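Local coordinates for protein transcriptional regulator, LacI family (Arthrobacter sp., PDB 4RKQ) that probably regulates transcription as a LacI-family regulator whose periplasmic-binding-protein-like effector domain is likely to sense a sugar or related small molecule, at residues 13-18 / 45-50; 106-111 / 274-279; 134-139 / 171-176; 190-195 / 219-224. All blocks are in the same frame, centred on the assembly; numbering follows the deposited sequence. Where two conformers were deposited one is given.

Interaction 1: 13-18 / 45-50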
loop_
_atom_site.group_PDB
_atom_site.type_symbol
_atom_site.label_atom_id
_atom_site.label_comp_id
_atom_site.label_asym_id
_atom_site.label_seq_id
_atom_site.Cartn_x
_atom_site.Cartn_y
_atom_site.Cartn_z
ATOM N N GLY A 13 -14.223 -8.303 29.060
ATOM C CA GLY A 13 -14.475 -9.426 28.158
ATOM C C GLY A 13 -13.231 -9.746 27.358
ATOM O O GLY A 13 -12.749 -8.886 26.616
ATOM N N ALA A 14 -12.703 -10.962 27.526
ATOM C CA ALA A 14 -11.593 -11.462 26.701
ATOM C C ALA A 14 -12.022 -11.533 25.227
ATOM O O ALA A 14 -13.112 -12.004 24.904
ATOM C CB ALA A 14 -11.133 -12.831 27.193
ATOM N N ARG A 15 -11.146 -11.077 24.344
ATOM C CA ARG A 15 -11.520 -10.772 22.971
ATOM C C ARG A 15 -11.022 -11.814 22.005
ATOM O O ARG A 15 -9.959 -12.387 22.210
ATOM C CB ARG A 15 -10.954 -9.417 22.543
ATOM C CG ARG A 15 -11.394 -8.244 23.415
ATOM C CD ARG A 15 -12.920 -8.198 23.563
ATOM N NE ARG A 15 -13.372 -7.139 24.481
ATOM C CZ ARG A 15 -13.569 -5.878 24.131
ATOM N NH1 ARG A 15 -13.337 -5.475 22.887
ATOM N NH2 ARG A 15 -13.974 -4.999 25.046
ATOM N N THR A 16 -11.809 -12.026 20.965
ATOM C CA THR A 16 -11.406 -12.800 19.833
ATOM C C THR A 16 -10.189 -12.196 19.164
ATOM O O THR A 16 -10.063 -10.990 19.029
ATOM C CB THR A 16 -12.547 -12.885 18.825
ATOM O OG1 THR A 16 -13.574 -13.648 19.406
ATOM C CG2 THR A 16 -12.104 -13.543 17.500
ATOM N N SER A 17 -9.277 -13.065 18.763
ATOM C CA SER A 17 -8.065 -12.653 18.109
ATOM C C SER A 17 -8.017 -13.324 16.763
ATOM O O SER A 17 -8.198 -14.513 16.680
ATOM C CB SER A 17 -6.865 -13.098 18.956
ATOM O OG SER A 17 -5.676 -12.874 18.219
ATOM N N VAL A 18 -7.767 -12.551 15.721
ATOM C CA VAL A 18 -7.768 -13.015 14.358
ATOM C C VAL A 18 -6.422 -12.700 13.680
ATOM O O VAL A 18 -5.853 -11.613 13.822
ATOM C CB VAL A 18 -8.883 -12.376 13.518
ATOM C CG1 VAL A 18 -8.863 -12.981 12.135
ATOM C CG2 VAL A 18 -10.218 -12.705 14.133
ATOM N N GLY A 45 -14.711 -5.328 18.110
ATOM C CA GLY A 45 -13.949 -5.460 19.357
ATOM C C GLY A 45 -12.879 -6.533 19.336
ATOM O O GLY A 45 -12.384 -6.948 20.376
ATOM N N TRP A 46 -12.593 -7.034 18.152
ATOM C CA TRP A 46 -11.585 -8.090 17.973
ATOM C C TRP A 46 -10.143 -7.502 17.911
ATOM O O TRP A 46 -9.948 -6.361 17.518
ATOM C CB TRP A 46 -11.888 -8.817 16.682
ATOM C CG TRP A 46 -13.107 -9.598 16.664
ATOM C CD1 TRP A 46 -14.001 -9.797 17.696
ATOM C CD2 TRP A 46 -13.567 -10.395 15.567
ATOM N NE1 TRP A 46 -15.000 -10.655 17.270
ATOM C CE2 TRP A 46 -14.776 -10.997 15.964
ATOM C CE3 TRP A 46 -13.092 -10.613 14.258
ATOM C CZ2 TRP A 46 -15.489 -11.847 15.132
ATOM C CZ3 TRP A 46 -13.829 -11.417 13.417
ATOM C CH2 TRP A 46 -15.004 -12.051 13.875
ATOM N N HIS A 47 -9.160 -8.301 18.316
ATOM C CA HIS A 47 -7.746 -8.005 18.100
ATOM C C HIS A 47 -7.376 -8.607 16.744
ATOM O O HIS A 47 -7.845 -9.710 16.431
ATOM C CB HIS A 47 -6.872 -8.790 19.096
ATOM C CG HIS A 47 -7.070 -8.475 20.546
ATOM N ND1 HIS A 47 -6.754 -7.256 21.099
ATOM C CD2 HIS A 47 -7.417 -9.279 21.582
ATOM C CE1 HIS A 47 -6.964 -7.296 22.401
ATOM N NE2 HIS A 47 -7.369 -8.511 22.722
ATOM N N VAL A 48 -6.500 -7.953 15.980
ATOM C CA VAL A 48 -6.015 -8.485 14.707
ATOM C C VAL A 48 -4.489 -8.303 14.645
ATOM O O VAL A 48 -3.944 -7.252 15.022
ATOM C CB VAL A 48 -6.611 -7.762 13.477
ATOM C CG1 VAL A 48 -6.129 -8.388 12.168
ATOM C CG2 VAL A 48 -8.129 -7.770 13.497
ATOM N N VAL A 49 -3.809 -9.334 14.190
ATOM C CA VAL A 49 -2.375 -9.247 13.884
ATOM C C VAL A 49 -2.122 -9.703 12.424
ATOM O O VAL A 49 -2.708 -10.689 11.940
ATOM C CB VAL A 49 -1.516 -10.097 14.816
ATOM C CG1 VAL A 49 -1.407 -9.406 16.177
ATOM C CG2 VAL A 49 -2.085 -11.499 14.957
ATOM N N VAL A 50 -1.244 -8.972 11.738
ATOM C CA VAL A 50 -0.941 -9.235 10.340
ATOM C C VAL A 50 0.447 -9.871 10.250
ATOM O O VAL A 50 1.366 -9.388 10.919
ATOM C CB VAL A 50 -0.984 -7.919 9.530
ATOM C CG1 VAL A 50 -0.526 -8.170 8.107
ATOM C CG2 VAL A 50 -2.407 -7.374 9.535
HETATM O O HOH W 1 -8.718 -9.718 25.183
#

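Interaction 2: 106-111 / 274-279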
loop_
_atom_site.group_PDB
_atom_site.type_symbol
_atom_site.label_atom_id
_atom_site.label_comp_id
_atom_site.label_asym_id
_atom_site.label_seq_id
_atom_site.Cartn_x
_atom_site.Cartn_y
_atom_site.Cartn_z
ATOM N N GLY A 106 -13.525 -22.056 5.641
ATOM C CA GLY A 106 -14.195 -21.068 4.853
ATOM C C GLY A 106 -13.373 -20.633 3.689
ATOM O O GLY A 106 -12.136 -20.717 3.720
ATOM N N SER A 107 -14.058 -20.135 2.671
ATOM C CA SER A 107 -13.378 -19.706 1.408
ATOM C C SER A 107 -14.163 -18.649 0.701
ATOM O O SER A 107 -15.373 -18.695 0.643
ATOM C CB SER A 107 -13.215 -20.889 0.447
ATOM O OG SER A 107 -12.418 -20.579 -0.681
ATOM N N ILE A 108 -13.439 -17.692 0.140
ATOM C CA ILE A 108 -13.992 -16.674 -0.728
ATOM C C ILE A 108 -13.261 -16.818 -2.087
ATOM O O ILE A 108 -12.032 -16.832 -2.148
ATOM C CB ILE A 108 -13.712 -15.239 -0.195
ATOM C CG1 ILE A 108 -14.147 -14.960 1.249
ATOM C CG2 ILE A 108 -14.237 -14.187 -1.153
ATOM C CD1 ILE A 108 -15.603 -15.153 1.561
ATOM N N ASN A 109 -14.020 -17.025 -3.157
ATOM C CA ASN A 109 -13.465 -17.150 -4.532
ATOM C C ASN A 109 -14.149 -16.069 -5.373
ATOM O O ASN A 109 -15.142 -15.450 -4.953
ATOM C CB ASN A 109 -13.680 -18.542 -5.133
ATOM C CG ASN A 109 -12.527 -19.530 -4.836
ATOM O OD1 ASN A 109 -11.605 -19.248 -4.095
ATOM N ND2 ASN A 109 -12.612 -20.710 -5.417
ATOM N N PHE A 110 -13.611 -15.810 -6.549
ATOM C CA PHE A 110 -14.159 -14.737 -7.411
ATOM C C PHE A 110 -14.514 -15.399 -8.736
ATOM O O PHE A 110 -13.864 -16.346 -9.123
ATOM C CB PHE A 110 -13.148 -13.644 -7.597
ATOM C CG PHE A 110 -12.685 -13.070 -6.294
ATOM C CD1 PHE A 110 -11.641 -13.666 -5.602
ATOM C CD2 PHE A 110 -13.339 -11.997 -5.732
ATOM C CE1 PHE A 110 -11.254 -13.189 -4.363
ATOM C CE2 PHE A 110 -12.935 -11.489 -4.519
ATOM C CZ PHE A 110 -11.899 -12.091 -3.834
ATOM N N ASP A 111 -15.573 -14.916 -9.374
ATOM C CA ASP A 111 -16.044 -15.461 -10.649
ATOM C C ASP A 111 -15.249 -14.877 -11.796
ATOM O O ASP A 111 -15.595 -13.818 -12.328
ATOM C CB ASP A 111 -17.499 -15.093 -10.808
ATOM C CG ASP A 111 -18.147 -15.748 -12.007
ATOM O OD1 ASP A 111 -17.469 -16.262 -12.928
ATOM O OD2 ASP A 111 -19.364 -15.711 -12.018
ATOM N N THR A 274 -18.112 -18.673 -0.345
ATOM C CA THR A 274 -18.719 -17.529 -0.979
ATOM C C THR A 274 -17.992 -17.189 -2.299
ATOM O O THR A 274 -16.767 -17.198 -2.395
ATOM C CB THR A 274 -18.627 -16.291 -0.045
ATOM O OG1 THR A 274 -19.193 -16.557 1.239
ATOM C CG2 THR A 274 -19.324 -15.068 -0.658
ATOM N N THR A 275 -18.776 -16.853 -3.315
ATOM C CA THR A 275 -18.247 -16.466 -4.606
ATOM C C THR A 275 -18.673 -15.038 -4.819
ATOM O O THR A 275 -19.882 -14.758 -4.818
ATOM C CB THR A 275 -18.863 -17.289 -5.752
ATOM O OG1 THR A 275 -18.571 -18.665 -5.558
ATOM C CG2 THR A 275 -18.281 -16.834 -7.107
ATOM N N LEU A 276 -17.687 -14.157 -5.012
ATOM C CA LEU A 276 -17.914 -12.746 -5.238
ATOM C C LEU A 276 -17.701 -12.408 -6.717
ATOM O O LEU A 276 -16.986 -13.109 -7.431
ATOM C CB LEU A 276 -16.982 -11.904 -4.363
ATOM C CG LEU A 276 -17.102 -12.103 -2.872
ATOM C CD1 LEU A 276 -16.099 -11.198 -2.186
ATOM C CD2 LEU A 276 -18.513 -11.844 -2.389
ATOM N N LYS A 277 -18.305 -11.311 -7.152
ATOM C CA LYS A 277 -18.247 -10.882 -8.558
ATOM C C LYS A 277 -17.686 -9.467 -8.645
ATOM O O LYS A 277 -18.138 -8.577 -7.916
ATOM C CB LYS A 277 -19.641 -10.924 -9.188
ATOM C CG LYS A 277 -20.266 -12.313 -9.291
ATOM C CD LYS A 277 -21.115 -12.454 -10.550
ATOM C CE LYS A 277 -21.990 -13.703 -10.520
ATOM N NZ LYS A 277 -21.237 -14.948 -10.200
ATOM N N HIS A 278 -16.711 -9.258 -9.543
ATOM C CA HIS A 278 -16.158 -7.923 -9.786
ATOM C C HIS A 278 -17.173 -7.134 -10.596
ATOM O O HIS A 278 -18.026 -7.715 -11.252
ATOM C CB HIS A 278 -14.899 -7.999 -10.628
ATOM C CG HIS A 278 -13.757 -8.690 -9.967
ATOM N ND1 HIS A 278 -13.680 -10.062 -9.859
ATOM C CD2 HIS A 278 -12.637 -8.196 -9.386
ATOM C CE1 HIS A 278 -12.545 -10.385 -9.265
ATOM N NE2 HIS A 278 -11.881 -9.276 -8.989
ATOM N N ARG A 279 -17.025 -5.816 -10.596
ATOM C CA ARG A 279 -17.821 -4.947 -11.429
ATOM C C ARG A 279 -16.841 -4.086 -12.217
ATOM O O ARG A 279 -15.768 -3.740 -11.720
ATOM C CB ARG A 279 -18.737 -4.096 -10.546
ATOM C CG ARG A 279 -19.911 -4.868 -9.934
ATOM C CD ARG A 279 -20.878 -3.967 -9.156
ATOM N NE ARG A 279 -20.223 -3.194 -8.094
ATOM C CZ ARG A 279 -19.891 -3.667 -6.886
ATOM N NH1 ARG A 279 -20.144 -4.929 -6.537
ATOM N NH2 ARG A 279 -19.295 -2.865 -6.010
HETATM O O HOH W 2 -15.756 -11.516 -10.941
#

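Interaction 3: 134-139 / 171-176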
loop_
_atom_site.group_PDB
_atom_site.type_symbol
_atom_site.label_atom_id
_atom_site.label_comp_id
_atom_site.label_asym_id
_atom_site.label_seq_id
_atom_site.Cartn_x
_atom_site.Cartn_y
_atom_site.Cartn_z
ATOM N N LEU A 134 -2.054 -9.354 -20.434
ATOM C CA LEU A 134 -0.785 -9.427 -19.771
ATOM C C LEU A 134 -0.985 -10.246 -18.497
ATOM O O LEU A 134 -1.678 -9.843 -17.592
ATOM C CB LEU A 134 -0.288 -8.014 -19.465
ATOM C CG LEU A 134 0.867 -7.967 -18.463
ATOM C CD1 LEU A 134 2.083 -8.715 -18.976
ATOM C CD2 LEU A 134 1.159 -6.519 -18.167
ATOM N N GLU A 135 -0.291 -11.367 -18.429
ATOM C CA GLU A 135 -0.483 -12.380 -17.406
ATOM C C GLU A 135 0.626 -12.217 -16.374
ATOM O O GLU A 135 1.734 -11.889 -16.723
ATOM C CB GLU A 135 -0.336 -13.748 -18.111
ATOM C CG GLU A 135 -0.306 -14.988 -17.250
ATOM C CD GLU A 135 -1.653 -15.267 -16.647
ATOM O OE1 GLU A 135 -2.110 -14.415 -15.867
ATOM O OE2 GLU A 135 -2.251 -16.326 -16.948
ATOM N N ALA A 136 0.357 -12.539 -15.118
ATOM C CA ALA A 136 1.423 -12.575 -14.106
ATOM C C ALA A 136 2.039 -13.994 -14.141
ATOM O O ALA A 136 1.311 -14.995 -14.014
ATOM C CB ALA A 136 0.830 -12.298 -12.754
ATOM N N GLY A 137 3.342 -14.091 -14.324
ATOM C CA GLY A 137 4.002 -15.402 -14.310
ATOM C C GLY A 137 5.315 -15.384 -15.058
ATOM O O GLY A 137 5.943 -14.338 -15.231
ATOM N N SER A 138 5.698 -16.559 -15.543
ATOM C CA SER A 138 6.970 -16.793 -16.239
ATOM C C SER A 138 6.672 -17.712 -17.430
ATOM O O SER A 138 5.764 -18.527 -17.350
ATOM C CB SER A 138 7.965 -17.480 -15.295
ATOM O OG SER A 138 9.166 -17.786 -15.968
ATOM N N ALA A 139 7.412 -17.587 -18.529
ATOM C CA ALA A 139 7.288 -18.538 -19.652
ATOM C C ALA A 139 8.615 -19.261 -19.955
ATOM O O ALA A 139 8.844 -19.699 -21.095
ATOM C CB ALA A 139 6.779 -17.817 -20.893
ATOM N N ALA A 171 4.657 -11.586 -17.618
ATOM C CA ALA A 171 5.697 -10.882 -16.891
ATOM C C ALA A 171 5.512 -11.162 -15.392
ATOM O O ALA A 171 4.415 -11.551 -14.933
ATOM C CB ALA A 171 5.608 -9.379 -17.177
ATOM N N GLU A 172 6.573 -10.919 -14.635
ATOM C CA GLU A 172 6.535 -10.988 -13.174
ATOM C C GLU A 172 5.586 -9.927 -12.672
ATOM O O GLU A 172 5.445 -8.881 -13.300
ATOM C CB GLU A 172 7.951 -10.733 -12.606
ATOM C CG GLU A 172 8.232 -11.294 -11.224
ATOM C CD GLU A 172 9.416 -10.605 -10.564
ATOM O OE1 GLU A 172 10.307 -10.119 -11.293
ATOM O OE2 GLU A 172 9.459 -10.532 -9.316
ATOM N N GLU A 173 4.955 -10.165 -11.527
ATOM C CA GLU A 173 3.837 -9.332 -11.090
ATOM C C GLU A 173 4.386 -8.068 -10.368
ATOM O O GLU A 173 4.243 -7.944 -9.173
ATOM C CB GLU A 173 2.953 -10.170 -10.136
ATOM C CG GLU A 173 1.624 -9.548 -9.688
ATOM C CD GLU A 173 0.848 -10.402 -8.691
ATOM O OE1 GLU A 173 1.088 -11.617 -8.585
ATOM O OE2 GLU A 173 -0.040 -9.884 -8.019
ATOM N N THR A 174 5.080 -7.187 -11.076
ATOM C CA THR A 174 5.456 -5.870 -10.552
ATOM C C THR A 174 5.138 -4.858 -11.638
ATOM O O THR A 174 4.997 -5.233 -12.806
ATOM C CB THR A 174 6.936 -5.792 -10.175
ATOM O OG1 THR A 174 7.725 -5.924 -11.353
ATOM C CG2 THR A 174 7.327 -6.905 -9.159
ATOM N N ALA A 175 4.986 -3.589 -11.257
ATOM C CA ALA A 175 4.760 -2.516 -12.234
ATOM C C ALA A 175 5.921 -2.423 -13.206
ATOM O O ALA A 175 5.709 -2.262 -14.394
ATOM C CB ALA A 175 4.527 -1.187 -11.529
ATOM N N GLU A 176 7.133 -2.578 -12.713
ATOM C CA GLU A 176 8.296 -2.398 -13.576
ATOM C C GLU A 176 8.480 -3.575 -14.527
ATOM O O GLU A 176 8.835 -3.354 -15.694
ATOM C CB GLU A 176 9.576 -2.148 -12.765
ATOM C CG GLU A 176 10.857 -2.077 -13.606
ATOM C CD GLU A 176 10.856 -0.982 -14.688
ATOM O OE1 GLU A 176 9.975 -0.075 -14.713
ATOM O OE2 GLU A 176 11.753 -1.018 -15.549
#

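Interaction 4: 190-195 / 219-224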
loop_
_atom_site.group_PDB
_atom_site.type_symbol
_atom_site.label_atom_id
_atom_site.label_comp_id
_atom_site.label_asym_id
_atom_site.label_seq_id
_atom_site.Cartn_x
_atom_site.Cartn_y
_atom_site.Cartn_z
ATOM N N PRO A 190 2.828 -2.749 -32.752
ATOM C CA PRO A 190 2.366 -1.357 -32.636
ATOM C C PRO A 190 0.875 -1.138 -32.856
ATOM O O PRO A 190 0.322 -0.107 -32.435
ATOM C CB PRO A 190 3.189 -0.615 -33.699
ATOM C CG PRO A 190 3.737 -1.668 -34.598
ATOM C CD PRO A 190 3.856 -2.918 -33.794
ATOM N N GLU A 191 0.232 -2.095 -33.516
ATOM C CA GLU A 191 -1.201 -2.064 -33.774
ATOM C C GLU A 191 -2.064 -2.271 -32.505
ATOM O O GLU A 191 -3.281 -1.984 -32.505
ATOM C CB GLU A 191 -1.538 -3.101 -34.880
ATOM C CG GLU A 191 -1.395 -4.603 -34.538
ATOM C CD GLU A 191 0.026 -5.172 -34.641
ATOM O OE1 GLU A 191 1.004 -4.407 -34.626
ATOM O OE2 GLU A 191 0.178 -6.404 -34.729
ATOM N N THR A 192 -1.440 -2.725 -31.413
ATOM C CA THR A 192 -2.185 -3.088 -30.193
ATOM C C THR A 192 -3.061 -1.957 -29.763
ATOM O O THR A 192 -2.593 -0.842 -29.527
ATOM C CB THR A 192 -1.183 -3.463 -29.071
ATOM O OG1 THR A 192 -0.353 -4.507 -29.543
ATOM C CG2 THR A 192 -1.886 -3.955 -27.792
ATOM N N ASP A 193 -4.362 -2.192 -29.654
ATOM C CA ASP A 193 -5.215 -1.115 -29.224
ATOM C C ASP A 193 -6.068 -1.443 -27.996
ATOM O O ASP A 193 -6.902 -0.651 -27.589
ATOM C CB ASP A 193 -6.090 -0.638 -30.383
ATOM C CG ASP A 193 -6.986 -1.719 -30.918
ATOM O OD1 ASP A 193 -6.731 -2.877 -30.548
ATOM O OD2 ASP A 193 -7.944 -1.413 -31.697
ATOM N N GLY A 194 -5.864 -2.592 -27.374
ATOM C CA GLY A 194 -6.536 -2.817 -26.081
ATOM C C GLY A 194 -5.770 -3.810 -25.263
ATOM O O GLY A 194 -5.387 -4.832 -25.785
ATOM N N ILE A 195 -5.534 -3.497 -23.982
ATOM C CA ILE A 195 -4.732 -4.337 -23.113
ATOM C C ILE A 195 -5.457 -4.599 -21.798
ATOM O O ILE A 195 -5.837 -3.649 -21.103
ATOM C CB ILE A 195 -3.362 -3.716 -22.827
ATOM C CG1 ILE A 195 -2.556 -3.586 -24.133
ATOM C CG2 ILE A 195 -2.592 -4.564 -21.813
ATOM C CD1 ILE A 195 -1.210 -2.933 -23.975
ATOM N N GLU A 219 -7.180 6.915 -26.338
ATOM C CA GLU A 219 -7.473 7.176 -27.773
ATOM C C GLU A 219 -6.823 6.172 -28.693
ATOM O O GLU A 219 -7.466 5.616 -29.586
ATOM C CB GLU A 219 -7.094 8.623 -28.173
ATOM C CG GLU A 219 -7.972 9.667 -27.495
ATOM C CD GLU A 219 -7.446 10.122 -26.134
ATOM O OE1 GLU A 219 -6.427 9.584 -25.656
ATOM O OE2 GLU A 219 -8.054 11.024 -25.525
ATOM N N ASP A 220 -5.549 5.911 -28.478
ATOM C CA ASP A 220 -4.858 4.907 -29.251
ATOM C C ASP A 220 -4.948 3.485 -28.674
ATOM O O ASP A 220 -5.033 2.503 -29.434
ATOM C CB ASP A 220 -3.402 5.280 -29.413
ATOM C CG ASP A 220 -3.228 6.579 -30.176
ATOM O OD1 ASP A 220 -3.830 6.731 -31.239
ATOM O OD2 ASP A 220 -2.532 7.473 -29.702
ATOM N N CYS A 221 -4.888 3.365 -27.350
ATOM C CA CYS A 221 -4.957 2.032 -26.689
ATOM C C CYS A 221 -5.722 2.121 -25.350
ATOM O O CYS A 221 -5.513 3.038 -24.555
ATOM C CB CYS A 221 -3.546 1.450 -26.531
ATOM S SG CYS A 221 -3.474 -0.310 -26.006
ATOM N N ALA A 222 -6.692 1.232 -25.165
ATOM C CA ALA A 222 -7.440 1.142 -23.945
ATOM C C ALA A 222 -6.681 0.249 -22.944
ATOM O O ALA A 222 -5.919 -0.631 -23.330
ATOM C CB ALA A 222 -8.822 0.583 -24.232
ATOM N N VAL A 223 -6.882 0.489 -21.655
ATOM C CA VAL A 223 -6.266 -0.352 -20.628
ATOM C C VAL A 223 -7.318 -0.642 -19.560
ATOM O O VAL A 223 -8.062 0.278 -19.107
ATOM C CB VAL A 223 -5.006 0.284 -20.007
ATOM C CG1 VAL A 223 -4.394 -0.608 -18.915
ATOM C CG2 VAL A 223 -3.949 0.579 -21.050
ATOM N N ILE A 224 -7.434 -1.926 -19.215
ATOM C CA ILE A 224 -8.278 -2.347 -18.132
ATOM C C ILE A 224 -7.507 -3.217 -17.128
ATOM O O ILE A 224 -6.837 -4.170 -17.491
ATOM C CB ILE A 224 -9.515 -3.134 -18.616
ATOM C CG1 ILE A 224 -10.316 -2.329 -19.651
ATOM C CG2 ILE A 224 -10.421 -3.444 -17.426
ATOM C CD1 ILE A 224 -11.511 -3.071 -20.209
HETATM O O HOH W 3 -3.119 1.690 -30.996
#

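Interaction 1: 13-18 / 45-50
Backbone hydrogen bonds pair T16-V18 with W46-V49 in parallel: H47 N donates to T16 O (2.9 Å), V18 N to H47 O, and V49 N to V18 O. A further bond comes from a side chain. The R15 chain, bent at chi2 (-52°), brings NH1 to G45 O at 3.1 Å; the oxygen lies in the guanidinium plane and offers an in-plane lone pair, while NE of the same group reaches back to G13 O. G45 itself ends helix 29-43 with a Schellman motif. The pairing of strands 17-22 and 47-52 closes the right-handed beta-alpha-beta crossover that begins the Rossmann-like N-terminal lobe of the LacI effector domain. Apolar packing centres on the W46 indole. T16 CB stands over its five-membered ring in a CH-pi contact, 3.7 Å from the centroid, and V18 CG2 meets CE3 at 3.6 Å; L257 and V258 of helix 246-262 also touch the indole. With an alanine in place of W46, T16 and V18 would probably lose their aromatic partner and a gap would open beneath helix 246-262. On the sheet face bearing S17, a water links R15 N to H47 NE2, and the H47 ring lies nearly parallel to that of H66 of the second subunit.

Interaction 2: 106-111 / 274-279
Four backbone hydrogen bonds join 106-111 to 274-279 in parallel: T274 N to S107 O, N109 N to T274 O, L276 N to N109 O (each 2.9 Å) and D111 N to L276 O. The pairs I108-T274 and F110-L276 put their side chains on one face of the sheet. There I108 CD1 lies against T274 CB at 3.6 Å, and its other branch, CG2, meets L276 CD1; the side chains of L276 and F110 lie side by side, L276 CB 3.9 Å from F110 CD2. Helix 246-262 packs on I108 and L276. Strand 273-281 comes from the far end of the chain and crosses between the two lobes of the periplasmic-binding-protein-like fold, while D111 leads into helix 112-125 as its N-cap, OD1 accepting from H114 N. The other carboxylate oxygen is ionic: with CG anti to the backbone N (chi1 -173°), OD2 presents its anti lone pair to K277 NZ at 2.7 Å in the modelled conformer of K277. Replacing D111 by alanine is likely to strip H114 N of its capping acceptor, and this K277 conformer of its carboxylate. H278 CE1 approaches F110 CB, their rings oblique at 47°, and a water donates to D111 O and lies 2.8 Å from both H278 N and ND1.

Interaction 3: 134-139 / 171-176
Strands 131-136 and 166-171 run parallel at one border of the sheet in the C-terminal lobe, and their ends are tied by a single bridge between A136 and A171. A171 supplies both bonds: its N donates to E135 O at 3.1 Å, and its O accepts from G137 N at 2.8 Å. The second donor stands well out of the carbonyl plane, 46° from it, as the chain turns off at G137, whose backbone angles call for glycine. A136 CA adds a CA-H...O contact to A171 O. The side chains make a thin apolar layer. L134 CG lies anti to the backbone N (chi1 166°), and from there CD1 reaches A171 CB at 4.0 Å. On the same side of the sheet as A171, A136 CB touches E173 CB, also at 4.0 Å; beyond CG the E173 chain is extended. E173 centres an inverse gamma turn, and T174 then caps helix 175-188 through A177 N. The E135 carboxylate is engaged by T149. M202 of helix 200-212 touches L134, A136 and A171, while A178 and A181 of helix 175-188 pack on L134 and A171 respectively; on the strand's other flank, L134 is hydrogen-bonded through its backbone to strand 194-197.

Interaction 4: 190-195 / 219-224
T192 meets D220 and C221 just before the two strands pair. Its carbonyl oxygen lies 3.7 Å from C221 SG, and a water lies within hydrogen-bonding distance of both T192 O and D220 O, filling the fork where the chains separate. At D193 they come close together: CB abuts D220 O at 3.4 Å, while the carboxylate, turned away from the contact, takes the backbone N atoms of Q129 and H130. D193 O accepts from A222 N at 3.1 Å, the donor standing 50° out of the carbonyl plane, and also receives a CA-H...O contact from C221. G194 follows as the bridge partner of A222. Its N lies 3.6 Å from C221 SG, which sits anti to the N of its own residue (chi1 -170°) and is thereby laid along the D193-G194 peptide. I195 then alternates with the opposite strand in regular parallel fashion: its N donates to A222 O and its O accepts from I224 N, each at 3.0 Å. Its CG1 packs on the sulfur at 3.9 Å, so C221 bridges the loop and the strand. The bonds join the first and last strands of the beta-alpha-beta unit 194-197, 200-212, 222-225. V206, L207 and L210 of its helix cover I195, V223 and C221; L123 of helix 112-125 packs against A222 and I224, and strand 131-136 flanks G194 along its other edge.

All four contacts rest on parallel strand pairing in the core sheets of the two lobes, between which strand 273-281 passes; in interaction 3 it is reduced to one bridge. Interaction 1 lies at the sheet edge within this chain, where V50 pairs with the second subunit, and interaction 3 at the other, about 36 Å away between centres; interaction 2 closes a loop within which interactions 3 and 4 are nested. Interaction 4 is the most buried, with apolar and sulfur packing, whereas the other three are partly exposed. Charged side chains bond across the contact only in interactions 1 and 2, beside the strand ends. Interactions 3 and 4 share cover from helix 200-212, as interactions 1 and 2 share helix 246-262.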